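Local coordinates for uncharacterized protein (Acinetobacter baumannii, PDB 4L3U) that is of unknown function but folds as a compact, monomeric, all-helical domain of a family that remains uncharacterised, at residues L38-G41 and V42-S45; L51-K54 and V55-T58; T58-A61 and F62-L65; L93-E96 and D97-Q100; V101-T104 and F105-F108. All blocks are in the same frame, centred on the assembly; numbering follows the deposited sequence.

Contact 1: residues L38-G41 and V42-S45; sequences LYTG and VQNS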
loop_
_atom_site.group_PDB
_atom_site.type_symbol
_atom_site.label_atom_id
_atom_site.label_comp_id
_atom_site.label_asym_id
_atom_site.label_seq_id
_atom_site.Cartn_x
_atom_site.Cartn_y
_atom_site.Cartn_z
ATOM N N LEU A 38 -16.584 -1.372 -11.139
ATOM C CA LEU A 38 -15.906 -2.353 -11.982
ATOM C C LEU A 38 -14.962 -3.267 -11.210
ATOM O O LEU A 38 -14.459 -4.248 -11.758
ATOM C CB LEU A 38 -15.132 -1.643 -13.095
ATOM C CG LEU A 38 -15.974 -0.765 -14.021
ATOM C CD1 LEU A 38 -15.085 -0.039 -15.007
ATOM C CD2 LEU A 38 -17.022 -1.587 -14.762
ATOM N N TYR A 39 -14.719 -2.946 -9.945
ATOM C CA TYR A 39 -13.887 -3.792 -9.104
ATOM C C TYR A 39 -14.734 -4.746 -8.274
ATOM O O TYR A 39 -15.576 -4.315 -7.490
ATOM C CB TYR A 39 -13.021 -2.952 -8.184
ATOM C CG TYR A 39 -12.044 -3.799 -7.427
ATOM C CD1 TYR A 39 -11.113 -4.576 -8.102
ATOM C CD2 TYR A 39 -12.061 -3.845 -6.045
ATOM C CE1 TYR A 39 -10.222 -5.367 -7.421
ATOM C CE2 TYR A 39 -11.167 -4.629 -5.353
ATOM C CZ TYR A 39 -10.253 -5.391 -6.048
ATOM O OH TYR A 39 -9.363 -6.175 -5.367
ATOM N N THR A 40 -14.498 -6.041 -8.449
ATOM C CA THR A 40 -15.317 -7.069 -7.813
ATOM C C THR A 40 -14.806 -7.450 -6.422
ATOM O O THR A 40 -15.567 -7.944 -5.587
ATOM C CB THR A 40 -15.388 -8.335 -8.694
ATOM O OG1 THR A 40 -14.068 -8.724 -9.093
ATOM C CG2 THR A 40 -16.220 -8.068 -9.936
ATOM N N GLY A 41 -13.520 -7.215 -6.177
ATOM C CA GLY A 41 -12.910 -7.562 -4.906
ATOM C C GLY A 41 -12.187 -8.890 -4.969
ATOM O O GLY A 41 -12.385 -9.670 -5.899
ATOM N N VAL A 42 -11.344 -9.146 -3.975
ATOM C CA VAL A 42 -10.620 -10.405 -3.902
ATOM C C VAL A 42 -11.563 -11.481 -3.397
ATOM O O VAL A 42 -12.109 -11.374 -2.297
ATOM C CB VAL A 42 -9.391 -10.304 -2.979
ATOM C CG1 VAL A 42 -8.717 -11.663 -2.815
ATOM C CG2 VAL A 42 -8.409 -9.303 -3.537
ATOM N N GLN A 43 -11.749 -12.517 -4.208
ATOM C CA GLN A 43 -12.693 -13.582 -3.895
ATOM C C GLN A 43 -12.138 -14.582 -2.881
ATOM O O GLN A 43 -12.826 -14.943 -1.926
ATOM C CB GLN A 43 -13.120 -14.299 -5.177
ATOM C CG GLN A 43 -14.326 -13.667 -5.868
ATOM C CD GLN A 43 -14.235 -12.152 -5.958
ATOM O OE1 GLN A 43 -14.559 -11.438 -5.006
ATOM N NE2 GLN A 43 -13.800 -11.653 -7.111
ATOM N N ASN A 44 -10.901 -15.026 -3.076
ATOM C CA ASN A 44 -10.288 -15.956 -2.134
ATOM C C ASN A 44 -10.125 -15.297 -0.770
ATOM O O ASN A 44 -9.310 -14.388 -0.599
ATOM C CB ASN A 44 -8.938 -16.451 -2.651
ATOM C CG ASN A 44 -8.405 -17.618 -1.848
ATOM O OD1 ASN A 44 -7.678 -17.437 -0.874
ATOM N ND2 ASN A 44 -8.775 -18.828 -2.248
ATOM N N SER A 45 -10.914 -15.757 0.195
ATOM C CA SER A 45 -10.961 -15.134 1.511
ATOM C C SER A 45 -9.621 -15.200 2.229
ATOM O O SER A 45 -9.237 -14.264 2.934
ATOM C CB SER A 45 -12.018 -15.802 2.379
ATOM O OG SER A 45 -11.996 -15.253 3.685
#

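Contact 2: residues L51-K54 and V55-T58; sequences LNQK and VADT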
loop_
_atom_site.group_PDB
_atom_site.type_symbol
_atom_site.label_atom_id
_atom_site.label_comp_id
_atom_site.label_asym_id
_atom_site.label_seq_id
_atom_site.Cartn_x
_atom_site.Cartn_y
_atom_site.Cartn_z
ATOM N N LEU A 51 -3.878 -10.150 2.319
ATOM C CA LEU A 51 -3.556 -8.866 1.694
ATOM C C LEU A 51 -3.820 -7.684 2.617
ATOM O O LEU A 51 -3.004 -6.769 2.708
ATOM C CB LEU A 51 -4.361 -8.690 0.410
ATOM C CG LEU A 51 -3.905 -9.539 -0.773
ATOM C CD1 LEU A 51 -4.941 -9.525 -1.884
ATOM C CD2 LEU A 51 -2.574 -9.028 -1.284
ATOM N N ASN A 52 -4.970 -7.694 3.282
ATOM C CA ASN A 52 -5.285 -6.666 4.261
ATOM C C ASN A 52 -4.234 -6.635 5.370
ATOM O O ASN A 52 -3.895 -5.572 5.895
ATOM C CB ASN A 52 -6.679 -6.906 4.843
ATOM C CG ASN A 52 -7.780 -6.519 3.881
ATOM O OD1 ASN A 52 -7.745 -5.443 3.289
ATOM N ND2 ASN A 52 -8.760 -7.398 3.711
ATOM N N GLN A 53 -3.708 -7.808 5.710
ATOM C CA GLN A 53 -2.676 -7.912 6.735
ATOM C C GLN A 53 -1.382 -7.233 6.285
ATOM O O GLN A 53 -0.765 -6.493 7.047
ATOM C CB GLN A 53 -2.416 -9.381 7.080
ATOM C CG GLN A 53 -1.269 -9.602 8.054
ATOM C CD GLN A 53 -1.489 -8.920 9.395
ATOM O OE1 GLN A 53 -2.611 -8.547 9.742
ATOM N NE2 GLN A 53 -0.410 -8.752 10.158
ATOM N N LYS A 54 -0.969 -7.500 5.050
ATOM C CA LYS A 54 0.215 -6.867 4.476
ATOM C C LYS A 54 0.063 -5.346 4.441
ATOM O O LYS A 54 1.020 -4.607 4.665
ATOM C CB LYS A 54 0.457 -7.389 3.061
ATOM C CG LYS A 54 0.781 -8.877 2.981
ATOM C CD LYS A 54 2.254 -9.158 3.244
ATOM C CE LYS A 54 2.614 -10.607 2.926
ATOM N NZ LYS A 54 4.077 -10.871 3.039
ATOM N N VAL A 55 -1.150 -4.882 4.156
ATOM C CA VAL A 55 -1.444 -3.453 4.144
ATOM C C VAL A 55 -1.383 -2.929 5.566
ATOM O O VAL A 55 -0.861 -1.846 5.817
ATOM C CB VAL A 55 -2.847 -3.156 3.535
ATOM C CG1 VAL A 55 -3.231 -1.687 3.704
ATOM C CG2 VAL A 55 -2.878 -3.536 2.069
ATOM N N ALA A 56 -1.929 -3.704 6.494
ATOM C CA ALA A 56 -1.918 -3.332 7.896
ATOM C C ALA A 56 -0.483 -3.233 8.394
ATOM O O ALA A 56 -0.162 -2.358 9.192
ATOM C CB ALA A 56 -2.701 -4.343 8.714
ATOM N N ASP A 57 0.380 -4.123 7.911
ATOM C CA ASP A 57 1.781 -4.131 8.325
ATOM C C ASP A 57 2.484 -2.837 7.918
ATOM O O ASP A 57 3.240 -2.265 8.699
ATOM C CB ASP A 57 2.532 -5.331 7.735
ATOM C CG ASP A 57 2.011 -6.666 8.243
ATOM O OD1 ASP A 57 1.425 -6.707 9.342
ATOM O OD2 ASP A 57 2.197 -7.682 7.543
ATOM N N THR A 58 2.236 -2.379 6.696
ATOM C CA THR A 58 2.839 -1.147 6.205
ATOM C C THR A 58 2.286 0.064 6.945
ATOM O O THR A 58 3.020 0.996 7.258
ATOM C CB THR A 58 2.593 -0.975 4.703
ATOM O OG1 THR A 58 3.098 -2.118 4.005
ATOM C CG2 THR A 58 3.287 0.277 4.185
HETATM O O HOH W 1 3.473 -5.106 3.778
#

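Contact 3: residues T58-A61 and F62-L65; sequences TAQA and FIAL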
loop_
_atom_site.group_PDB
_atom_site.type_symbol
_atom_site.label_atom_id
_atom_site.label_comp_id
_atom_site.label_asym_id
_atom_site.label_seq_id
_atom_site.Cartn_x
_atom_site.Cartn_y
_atom_site.Cartn_z
ATOM N N THR A 58 2.236 -2.379 6.696
ATOM C CA THR A 58 2.839 -1.147 6.205
ATOM C C THR A 58 2.286 0.064 6.945
ATOM O O THR A 58 3.020 0.996 7.258
ATOM C CB THR A 58 2.593 -0.975 4.703
ATOM O OG1 THR A 58 3.098 -2.118 4.005
ATOM C CG2 THR A 58 3.287 0.277 4.185
ATOM N N ALA A 59 0.986 0.047 7.214
ATOM C CA ALA A 59 0.353 1.092 8.004
ATOM C C ALA A 59 1.003 1.181 9.384
ATOM O O ALA A 59 1.266 2.271 9.886
ATOM C CB ALA A 59 -1.134 0.815 8.141
ATOM N N GLN A 60 1.271 0.028 9.989
ATOM C CA GLN A 60 1.844 -0.008 11.327
ATOM C C GLN A 60 3.299 0.444 11.317
ATOM O O GLN A 60 3.800 0.970 12.308
ATOM C CB GLN A 60 1.739 -1.413 11.918
ATOM C CG GLN A 60 2.139 -1.479 13.374
ATOM C CD GLN A 60 1.332 -0.527 14.238
ATOM O OE1 GLN A 60 0.106 -0.459 14.129
ATOM N NE2 GLN A 60 2.020 0.226 15.093
ATOM N N ALA A 61 3.975 0.227 10.193
ATOM C CA ALA A 61 5.348 0.687 10.021
ATOM C C ALA A 61 5.412 2.215 10.006
ATOM O O ALA A 61 6.281 2.816 10.644
ATOM C CB ALA A 61 5.940 0.110 8.739
ATOM N N PHE A 62 4.486 2.838 9.280
ATOM C CA PHE A 62 4.409 4.293 9.211
ATOM C C PHE A 62 4.118 4.892 10.587
ATOM O O PHE A 62 4.658 5.938 10.945
ATOM C CB PHE A 62 3.323 4.729 8.221
ATOM C CG PHE A 62 3.758 4.707 6.776
ATOM C CD1 PHE A 62 4.678 5.626 6.297
ATOM C CD2 PHE A 62 3.219 3.786 5.890
ATOM C CE1 PHE A 62 5.063 5.616 4.967
ATOM C CE2 PHE A 62 3.604 3.773 4.558
ATOM C CZ PHE A 62 4.524 4.690 4.098
ATOM N N ILE A 63 3.259 4.226 11.352
ATOM C CA ILE A 63 2.903 4.698 12.687
ATOM C C ILE A 63 4.138 4.722 13.576
ATOM O O ILE A 63 4.389 5.700 14.274
ATOM C CB ILE A 63 1.787 3.830 13.312
ATOM C CG1 ILE A 63 0.487 4.026 12.526
ATOM C CG2 ILE A 63 1.561 4.203 14.774
ATOM C CD1 ILE A 63 -0.602 3.028 12.836
ATOM N N ALA A 64 4.916 3.645 13.524
ATOM C CA ALA A 64 6.142 3.530 14.307
ATOM C C ALA A 64 7.120 4.635 13.950
ATOM O O ALA A 64 7.869 5.114 14.799
ATOM C CB ALA A 64 6.783 2.174 14.072
ATOM N N LEU A 65 7.111 5.035 12.686
ATOM C CA LEU A 65 7.980 6.103 12.224
ATOM C C LEU A 65 7.551 7.432 12.831
ATOM O O LEU A 65 8.367 8.147 13.405
ATOM C CB LEU A 65 7.963 6.172 10.696
ATOM C CG LEU A 65 8.730 7.325 10.052
ATOM C CD1 LEU A 65 10.171 7.366 10.533
ATOM C CD2 LEU A 65 8.668 7.194 8.544
#

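Contact 4: residues L93-E96 and D97-Q100; sequences LDTE and DREQ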
loop_
_atom_site.group_PDB
_atom_site.type_symbol
_atom_site.label_atom_id
_atom_site.label_comp_id
_atom_site.label_asym_id
_atom_site.label_seq_id
_atom_site.Cartn_x
_atom_site.Cartn_y
_atom_site.Cartn_z
ATOM N N LEU A 93 -0.854 -12.624 -7.755
ATOM C CA LEU A 93 -2.121 -11.906 -7.944
ATOM C C LEU A 93 -2.468 -11.676 -9.420
ATOM O O LEU A 93 -1.575 -11.559 -10.262
ATOM C CB LEU A 93 -2.056 -10.543 -7.247
ATOM C CG LEU A 93 -1.720 -10.506 -5.756
ATOM C CD1 LEU A 93 -1.547 -9.065 -5.306
ATOM C CD2 LEU A 93 -2.794 -11.196 -4.927
ATOM N N ASP A 94 -3.762 -11.593 -9.730
ATOM C CA ASP A 94 -4.182 -11.245 -11.090
ATOM C C ASP A 94 -4.058 -9.740 -11.286
ATOM O O ASP A 94 -3.723 -9.009 -10.354
ATOM C CB ASP A 94 -5.600 -11.758 -11.435
ATOM C CG ASP A 94 -6.721 -11.053 -10.665
ATOM O OD1 ASP A 94 -6.503 -9.981 -10.068
ATOM O OD2 ASP A 94 -7.855 -11.580 -10.680
ATOM N N THR A 95 -4.324 -9.284 -12.501
ATOM C CA THR A 95 -4.156 -7.881 -12.832
ATOM C C THR A 95 -5.054 -6.984 -11.979
ATOM O O THR A 95 -4.586 -5.987 -11.437
ATOM C CB THR A 95 -4.427 -7.650 -14.321
ATOM O OG1 THR A 95 -3.485 -8.401 -15.092
ATOM C CG2 THR A 95 -4.292 -6.183 -14.680
ATOM N N GLU A 96 -6.333 -7.335 -11.853
ATOM C CA GLU A 96 -7.275 -6.497 -11.112
ATOM C C GLU A 96 -6.879 -6.363 -9.657
ATOM O O GLU A 96 -7.056 -5.309 -9.054
ATOM C CB GLU A 96 -8.692 -7.059 -11.167
ATOM C CG GLU A 96 -9.355 -6.931 -12.512
ATOM C CD GLU A 96 -10.871 -6.948 -12.419
ATOM O OE1 GLU A 96 -11.522 -6.341 -13.296
ATOM O OE2 GLU A 96 -11.410 -7.563 -11.472
ATOM N N ASP A 97 -6.366 -7.448 -9.090
ATOM C CA ASP A 97 -5.935 -7.434 -7.700
ATOM C C ASP A 97 -4.671 -6.597 -7.541
ATOM O O ASP A 97 -4.525 -5.878 -6.557
ATOM C CB ASP A 97 -5.693 -8.853 -7.178
ATOM C CG ASP A 97 -6.975 -9.660 -7.041
ATOM O OD1 ASP A 97 -8.056 -9.053 -6.871
ATOM O OD2 ASP A 97 -6.897 -10.907 -7.099
ATOM N N ARG A 98 -3.758 -6.682 -8.504
ATOM C CA ARG A 98 -2.544 -5.875 -8.441
ATOM C C ARG A 98 -2.863 -4.388 -8.532
ATOM O O ARG A 98 -2.224 -3.571 -7.872
ATOM C CB ARG A 98 -1.559 -6.257 -9.545
ATOM C CG ARG A 98 -0.853 -7.575 -9.311
ATOM C CD ARG A 98 0.441 -7.649 -10.092
ATOM N NE ARG A 98 0.238 -7.346 -11.504
ATOM C CZ ARG A 98 -0.175 -8.226 -12.412
ATOM N NH1 ARG A 98 -0.435 -9.483 -12.069
ATOM N NH2 ARG A 98 -0.331 -7.844 -13.670
ATOM N N GLU A 99 -3.852 -4.042 -9.352
ATOM C CA GLU A 99 -4.250 -2.649 -9.519
ATOM C C GLU A 99 -4.865 -2.101 -8.240
ATOM O O GLU A 99 -4.691 -0.930 -7.910
ATOM C CB GLU A 99 -5.252 -2.508 -10.667
ATOM C CG GLU A 99 -4.669 -2.768 -12.049
ATOM C CD GLU A 99 -3.771 -1.645 -12.542
ATOM O OE1 GLU A 99 -3.603 -0.639 -11.819
ATOM O OE2 GLU A 99 -3.232 -1.773 -13.662
ATOM N N GLN A 100 -5.587 -2.951 -7.520
ATOM C CA GLN A 100 -6.229 -2.532 -6.283
ATOM C C GLN A 100 -5.189 -2.309 -5.186
ATOM O O GLN A 100 -5.352 -1.431 -4.341
ATOM C CB GLN A 100 -7.260 -3.567 -5.828
ATOM C CG GLN A 100 -8.146 -3.078 -4.696
ATOM C CD GLN A 100 -9.036 -1.920 -5.107
ATOM O OE1 GLN A 100 -9.235 -1.664 -6.296
ATOM N NE2 GLN A 100 -9.575 -1.210 -4.120
HETATM O O HOH W 2 -2.168 -11.114 -13.929
#

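Contact 5: residues V101-T104 and F105-F108; sequences VATT and FESF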
loop_
_atom_site.group_PDB
_atom_site.type_symbol
_atom_site.label_atom_id
_atom_site.label_comp_id
_atom_site.label_asym_id
_atom_site.label_seq_id
_atom_site.Cartn_x
_atom_site.Cartn_y
_atom_site.Cartn_z
ATOM N N VAL A 101 -4.127 -3.108 -5.202
ATOM C CA VAL A 101 -3.035 -2.954 -4.245
ATOM C C VAL A 101 -2.330 -1.619 -4.466
ATOM O O VAL A 101 -1.981 -0.927 -3.512
ATOM C CB VAL A 101 -2.006 -4.104 -4.358
ATOM C CG1 VAL A 101 -0.734 -3.792 -3.567
ATOM C CG2 VAL A 101 -2.608 -5.402 -3.874
ATOM N N ALA A 102 -2.117 -1.273 -5.732
ATOM C CA ALA A 102 -1.487 -0.011 -6.093
ATOM C C ALA A 102 -2.349 1.164 -5.643
ATOM O O ALA A 102 -1.848 2.117 -5.058
ATOM C CB ALA A 102 -1.251 0.048 -7.588
ATOM N N THR A 103 -3.646 1.089 -5.921
ATOM C CA THR A 103 -4.581 2.128 -5.518
ATOM C C THR A 103 -4.573 2.283 -4.001
ATOM O O THR A 103 -4.598 3.396 -3.480
ATOM C CB THR A 103 -6.011 1.793 -6.002
ATOM O OG1 THR A 103 -6.046 1.818 -7.435
ATOM C CG2 THR A 103 -7.034 2.787 -5.459
ATOM N N THR A 104 -4.539 1.154 -3.300
ATOM C CA THR A 104 -4.518 1.149 -1.841
ATOM C C THR A 104 -3.257 1.836 -1.317
ATOM O O THR A 104 -3.317 2.623 -0.376
ATOM C CB THR A 104 -4.616 -0.297 -1.292
ATOM O OG1 THR A 104 -5.863 -0.876 -1.694
ATOM C CG2 THR A 104 -4.521 -0.329 0.231
ATOM N N PHE A 105 -2.117 1.550 -1.939
ATOM C CA PHE A 105 -0.854 2.150 -1.518
ATOM C C PHE A 105 -0.755 3.617 -1.922
ATOM O O PHE A 105 0.015 4.374 -1.337
ATOM C CB PHE A 105 0.330 1.369 -2.088
ATOM C CG PHE A 105 0.855 0.308 -1.163
ATOM C CD1 PHE A 105 0.178 -0.888 -1.003
ATOM C CD2 PHE A 105 2.025 0.507 -0.445
ATOM C CE1 PHE A 105 0.657 -1.866 -0.148
ATOM C CE2 PHE A 105 2.509 -0.469 0.411
ATOM C CZ PHE A 105 1.824 -1.654 0.560
ATOM N N GLU A 106 -1.528 4.013 -2.930
ATOM C CA GLU A 106 -1.559 5.407 -3.349
ATOM C C GLU A 106 -2.180 6.239 -2.242
ATOM O O GLU A 106 -1.841 7.406 -2.066
ATOM C CB GLU A 106 -2.350 5.569 -4.646
ATOM C CG GLU A 106 -1.551 5.269 -5.904
ATOM C CD GLU A 106 -2.389 5.348 -7.173
ATOM O OE1 GLU A 106 -3.635 5.370 -7.075
ATOM O OE2 GLU A 106 -1.799 5.394 -8.274
ATOM N N SER A 107 -3.088 5.626 -1.488
ATOM C CA SER A 107 -3.742 6.309 -0.380
ATOM C C SER A 107 -2.721 6.678 0.689
ATOM O O SER A 107 -2.835 7.725 1.320
ATOM C CB SER A 107 -4.845 5.435 0.215
ATOM O OG SER A 107 -5.837 5.135 -0.754
ATOM N N PHE A 108 -1.722 5.818 0.882
ATOM C CA PHE A 108 -0.628 6.112 1.806
ATOM C C PHE A 108 0.068 7.398 1.396
ATOM O O PHE A 108 0.367 8.235 2.240
ATOM C CB PHE A 108 0.411 4.983 1.829
ATOM C CG PHE A 108 0.045 3.817 2.712
ATOM C CD1 PHE A 108 -0.408 4.014 4.007
ATOM C CD2 PHE A 108 0.176 2.518 2.248
ATOM C CE1 PHE A 108 -0.736 2.937 4.816
ATOM C CE2 PHE A 108 -0.150 1.441 3.048
ATOM C CZ PHE A 108 -0.608 1.651 4.333
#

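Contact 1: residues L38-G41 and V42-S45
Tyr39 lies side by side with Val42 and points the same way, so that its hydroxyl end runs past the valine. Tyr39 OH is 3.7 Å from Val42 CG2, a plain van der Waals approach. The ring carries the backbone between them: Gly41 N sits 3.5 Å above the plane of the Tyr39 ring, over its centre. The phenol reaches this place because CG is anti to the backbone N (chi1 -173°), which lays the ring along the chain that follows. Gly41 has a positive phi of 97°. At its backbone angles a CB would jam against the carbonyl O of Thr40, which calls for glycine.

The other side of the loop is polar. Gln43 bends at chi2 and folds its amide back on Gly41. Gln43 NE2 gives a weak hydrogen bond to Gly41 O at 2.7 Å, with an N-H...O angle of only 115°. Gln43 OE1 is almost as near, 2.9 Å from Gly41 O, but these are two acceptors. The amide N-H points well off Gly41 O, so this bond holds the carbonyl only weakly. Thr40 crosses the Gln43 chain at about a right angle, with Thr40 OG1 3.5 Å from Gln43 NE2.

Tyr39 and Val42 face inward, touching Asp97 and Phe32. Val42 O also accepts from Arg48 NH2. The loop is thus laid against helix 95-112. Further along, the motif is a helix N-cap: Asn44 takes the cap position, and its OD1 accepts from Leu47 N to open helix 45-68.

Contact 2: residues L51-K54 and V55-T58
Gln53 and Asp57 meet one turn apart on the outer side of helix 45-68, within a regular run of backbone hydrogen bonds. Four such bonds join the segments. Val55 N donates to Leu51 O, Ala56 N to Asn52 O and Asp57 N to Gln53 O. The last, Thr58 N to Lys54 O, is the longest at 3.3 Å. This is the i to i+4 pattern of an alpha helix.

One water adds a polar link. It donates to Lys54 O at 2.7 Å and accepts from Thr58 OG1 at 3.0 Å. Lys54 O is thus held by both a backbone N-H and a water, and the water links it to the threonine hydroxyl one turn on.

The side chains of Gln53 and Asp57 come close but are not hydrogen-bonded. Gln53 CG is anti to the backbone N (chi1 175°), and a bend at chi2 swings the amide toward the next turn. Gln53 NE2 lies 2.9 Å from Asp57 OD1, but the angle is poor. The amide and carboxylate planes stand 79° apart, so the two groups do not lie flat together.

Methyl groups make van der Waals contacts with backbone carbonyl oxygens. Val55 CG2 rests 3.3 Å from Leu51 O. Ala56 CB is 3.3 Å from Asn52 O and equally near Gln53 O.

Asn52 and Lys54 also reach beyond the helix: Asn52 bonds to Asp30 and His31, and Lys54 NZ to Gln87 O. Val55 packs on Phe26 of helix 14-27 and Thr104 of helix 95-112, while Thr58 touches Phe105 and Phe108, placing this turn between those two helices.

Contact 3: residues T58-A61 and F62-L65
Phe62 N donates to Thr58 O at 3.1 Å, with a fairly straight N-H...O angle of 160°. The same i to i+4 spacing repeats along this part of helix 45-68. Ile63 N bonds to Ala59 O, Ala64 N to Gln60 O, and Leu65 N to Ala61 O. All four lie between 3.1 and 3.2 Å, so the helix is even here.

Next come the side chains that press on this backbone. Phe62 packs beside Thr58, both pointing the same way. Its CG is anti to the carbonyl carbon (chi1 -81°), which turns the ring back over the preceding turn. Phe62 CE2 then meets the methyl Thr58 CG2 at 3.5 Å. Phe62 CD2 also comes to 3.1 Å from Thr58 O, so the ring lies against the same carbonyl that its own N-H uses. Ala59 CA lies at the ring edge, near its plane.

On another side of the helix, Gln60 slants across Ile63. Gln60 OE1 is 3.8 Å from Ile63 CD1, and Gln60 NE2 is 4.0 Å from Ile63 CG2. Both amide end atoms lie against the isoleucine's outer carbons, while OE1 takes a weak bond from Lys27 NZ. Ile63 CG1 sits 3.3 Å from Ala59 O.

Outward, Phe62 meets the Phe108 ring at about 40° and touches Leu77 and Val80 of helix 74-86. Ile63 touches Leu23 of helix 14-27. The chemistry implies a helix whose four N-H groups and carbonyls satisfy each other across the segments, with apolar faces serving several neighbours and an amide at the outer margin.

Contact 4: residues L93-E96 and D97-Q100
Leu93 leads into the N-capped start of helix 95-112 and packs against its first turn. Its CB lies 3.8 Å from Arg98 CG and also touches Asp97 CB. Leu93 O is met at the edge of the Arg98 guanidinium by NH1, in a weak bond of 3.0 Å with an N-H...O angle of 120°.

Asp94 is the N-cap. Its CG stands between the backbone N and the carbonyl carbon (chi1 69°), which turns the carboxylate back to the N-H of Asp97. Asp94 OD1 accepts from Asp97 N at 2.7 Å, nearly along the C-O axis of OD1. The cost is a like charge: Asp94 OD1 is 3.1 Å from Asp97 OD2, with the carboxylate planes 30° apart. The helix start probably eases this repulsion. Asp94 O accepts from Arg98 N.

Thr95 opens the helix. Its O accepts from Glu99 N, and its CA lies over one face of the Arg98 guanidinium, 3.8 Å above the plane and toward the rim. Beside it, a water bridges the two segments: it accepts from Arg98 NH1 at 3.0 Å and lies 3.2 Å from Thr95 OG1. Arg98 NH2 makes a salt bridge with Glu129 on helix 120-134, so the guanidinium ties the helix start to that helix. Glu96 follows, and its O accepts from Gln100 N at 3.2 Å.

Contact 5: residues V101-T104 and F105-F108
Val101 and Phe105 lie side by side on helix 95-112, pointing the same way into the interior of the helical bundle. The valine methyl CG1 meets the ring at CD1, 4.0 Å away. Phe105 chi1 is -93°, wider than the common value near -60°, and this swings the ring along the preceding turn. Its edge then faces the backbone, with Phe105 CD1 3.3 Å from Val101 O, near the ring plane. That oxygen also accepts from Phe105 N at 2.9 Å, so ring and N-H of one residue share it.

One face of the Phe105 ring is used by Phe108. Phe108 CE2 stands 4.1 Å above that plane, over the ring centre. Phe108 in turn meets Phe26 edge-to-face. Leu81 and Ile85 of helix 74-86 also line Phe105, and Leu121 of helix 120-134 touches it, so two more helices close round these rings.

The backbone of the second turn is held more loosely. Glu106 N bonds to Ala102 O and only weakly to Thr103 O. Ser107 N splits between Thr103 O and Thr104 O, and both bonds are weak. Phe108 N lies 3.8 Å from Thr104 O and makes a weak bond to Phe105 O instead. These weak i to i+3 bonds are consistent with a local drift toward 3-10 spacing. Thr103 and Thr104 send their hydroxyls back one turn, to Glu99 O and Gln100 O. Glu106 CG, anti to its carbonyl carbon, lies 3.3 Å from Ala102 O.

In the fold
Contact 5 lies deepest, its centre about 4 Å from that of the chain, and is built largely of aromatic packing. Contacts 2 and 3 follow each other on helix 45-68, sharing Thr58, and both touch contact 5 through its phenylalanines. They are partly buried, with polar outer sides. Contacts 4 and 5 adjoin on helix 95-112 without a common residue, and contact 4 is its capped, charged start. Contact 1 is a peripheral loop, yet its Tyr39, Gly41 and Val42 are buried. Tyr39 and Val42 touch contact 4, while Val42 also reaches Leu51 of contact 2. Contacts 1 and 3 lie on opposite sides of the chain centre.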